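Multi-copper Oxidase CueO (Ochrobactrum, PDB 6EVG) is a laccase-like multicopper oxidase that uses copper to oxidise lignin model compounds and lignosulfonate, probably passing the electrons to dioxygen. Local coordinates at residues Leu70-Thr75 / Lys120-Ala125. Residues are numbered along the deposited sequence; the frame is centred on the assembly and turned at random.
Sequences LKNGET and KIQQPA
I121 packs under the K71-E74 turn, its CD1 meeting CD1 of L70 at 3.8 Å where the two side chains cross at about a right angle. With CG1 anti to its carbonyl carbon (chi1 -56°), the ethyl arm runs past E74 O down to L70, while CG2 lies against N72; L95 and V152 add to this buried apolar side. The I121 backbone is gripped at both ends: its N donates to E74 O (2.9 Å, nearly straight at 173°), and its O accepts G73 N from above the carbonyl plane. The type II turn linking strands 67-71 and 75-82, which belong to the two sheets of a cupredoxin-like domain, docks on the loop joining 114-120 and 126-131, likewise a sheet-to-sheet link. N72 OD1 accepts the backbone N-H of Q123 (N to OD1 2.9 Å), tilted from the carbonyl plane. With an alanine at N72, that N-H would probably lose its mate and the loop a tie to the turn. Toward solvent the fit is looser: T75 and K120 form an antiparallel non-hydrogen-bonded bridge, T75 OG1 lying along the lysine chain (3.7 Å to K120 CG), whose chi3 bend (-71°) returns CE to 3.9 Å before the amine leads away.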
loop_
_atom_site.group_PDB
_atom_site.type_symbol
_atom_site.label_atom_id
_atom_site.label_comp_id
_atom_site.label_asym_id
_atom_site.label_seq_id
_atom_site.Cartn_x
_atom_site.Cartn_y
_atom_site.Cartn_z
ATOM N N LEU A 70 -8.984 14.318 1.386
ATOM C CA LEU A 70 -9.999 14.474 2.395
ATOM C C LEU A 70 -9.466 15.229 3.582
ATOM O O LEU A 70 -8.334 15.032 4.013
ATOM C CB LEU A 70 -10.444 13.103 2.860
ATOM C CG LEU A 70 -11.005 12.178 1.765
ATOM C CD1 LEU A 70 -11.352 10.835 2.362
ATOM C CD2 LEU A 70 -12.151 12.771 1.017
ATOM N N LYS A 71 -10.301 16.092 4.154
ATOM C CA LYS A 71 -9.951 16.876 5.331
ATOM C C LYS A 71 -10.360 16.145 6.593
ATOM O O LYS A 71 -11.494 15.664 6.693
ATOM C CB LYS A 71 -10.591 18.222 5.293
ATOM C CG LYS A 71 -10.112 19.082 4.156
ATOM C CD LYS A 71 -10.733 20.452 4.138
ATOM C CE LYS A 71 -12.161 20.412 3.718
ATOM N NZ LYS A 71 -12.569 21.770 3.206
ATOM N N ASN A 72 -9.467 16.073 7.590
ATOM C CA ASN A 72 -9.849 15.549 8.862
ATOM C C ASN A 72 -11.064 16.331 9.351
ATOM O O ASN A 72 -11.147 17.568 9.203
ATOM C CB ASN A 72 -8.698 15.667 9.864
ATOM C CG ASN A 72 -8.883 14.788 11.051
ATOM O OD1 ASN A 72 -9.375 13.667 10.956
ATOM N ND2 ASN A 72 -8.518 15.346 12.220
ATOM N N GLY A 73 -12.011 15.596 9.923
ATOM C CA GLY A 73 -13.220 16.178 10.404
ATOM C C GLY A 73 -14.376 16.285 9.388
ATOM O O GLY A 73 -15.501 16.599 9.790
ATOM N N GLU A 74 -14.159 16.060 8.101
ATOM C CA GLU A 74 -15.287 16.170 7.204
ATOM C C GLU A 74 -16.014 14.826 6.993
ATOM O O GLU A 74 -15.435 13.762 7.178
ATOM C CB GLU A 74 -15.005 16.868 5.890
ATOM C CG GLU A 74 -14.276 16.081 4.863
ATOM C CD GLU A 74 -13.927 16.801 3.467
ATOM O OE1 GLU A 74 -14.802 17.558 2.846
ATOM O OE2 GLU A 74 -12.806 16.572 2.949
ATOM N N THR A 75 -17.236 14.913 6.541
ATOM C CA THR A 75 -18.042 13.737 6.147
ATOM C C THR A 75 -18.137 13.703 4.630
ATOM O O THR A 75 -18.461 14.708 3.988
ATOM C CB THR A 75 -19.469 13.780 6.730
ATOM O OG1 THR A 75 -19.384 13.881 8.139
ATOM C CG2 THR A 75 -20.265 12.502 6.396
ATOM N N LYS A 120 -17.127 9.623 8.088
ATOM C CA LYS A 120 -16.772 10.797 8.853
ATOM C C LYS A 120 -15.321 10.645 9.256
ATOM O O LYS A 120 -14.979 9.769 10.076
ATOM C CB LYS A 120 -17.704 10.920 10.056
ATOM C CG LYS A 120 -17.498 12.227 10.806
ATOM C CD LYS A 120 -18.363 12.352 12.068
ATOM C CE LYS A 120 -19.795 12.545 11.809
ATOM N NZ LYS A 120 -20.557 12.735 13.067
ATOM N N ILE A 121 -14.455 11.445 8.685
ATOM C CA ILE A 121 -12.992 11.293 8.857
ATOM C C ILE A 121 -12.534 11.844 10.201
ATOM O O ILE A 121 -12.822 12.989 10.520
ATOM C CB ILE A 121 -12.276 12.014 7.712
ATOM C CG1 ILE A 121 -12.728 11.528 6.314
ATOM C CG2 ILE A 121 -10.779 11.906 7.893
ATOM C CD1 ILE A 121 -12.409 10.124 5.964
ATOM N N GLN A 122 -11.809 11.000 10.958
ATOM C CA GLN A 122 -11.174 11.493 12.200
ATOM C C GLN A 122 -9.984 10.586 12.460
ATOM O O GLN A 122 -10.102 9.489 12.993
ATOM C CB GLN A 122 -12.147 11.512 13.374
ATOM C CG GLN A 122 -11.515 12.143 14.603
ATOM C CD GLN A 122 -12.369 12.202 15.827
ATOM O OE1 GLN A 122 -13.595 12.415 15.775
ATOM N NE2 GLN A 122 -11.742 12.043 16.999
ATOM N N GLN A 123 -8.799 11.026 12.000
ATOM C CA GLN A 123 -7.595 10.212 12.088
ATOM C C GLN A 123 -6.375 11.090 11.845
ATOM O O GLN A 123 -6.494 12.175 11.261
ATOM C CB GLN A 123 -7.621 9.046 11.101
ATOM C CG GLN A 123 -7.534 9.485 9.649
ATOM C CD GLN A 123 -7.713 8.298 8.749
ATOM O OE1 GLN A 123 -8.832 7.934 8.366
ATOM N NE2 GLN A 123 -6.600 7.617 8.445
ATOM N N PRO A 124 -5.163 10.603 12.147
ATOM C CA PRO A 124 -3.965 11.373 11.817
ATOM C C PRO A 124 -3.783 11.572 10.344
ATOM O O PRO A 124 -4.050 10.687 9.538
ATOM C CB PRO A 124 -2.840 10.522 12.421
ATOM C CG PRO A 124 -3.466 9.741 13.561
ATOM C CD PRO A 124 -4.871 9.431 13.008
ATOM N N ALA A 125 -3.254 12.750 9.998
ATOM C CA ALA A 125 -2.896 13.065 8.622
ATOM C C ALA A 125 -1.968 11.984 8.066
ATOM O O ALA A 125 -1.011 11.581 8.724
ATOM C CB ALA A 125 -2.216 14.428 8.589
#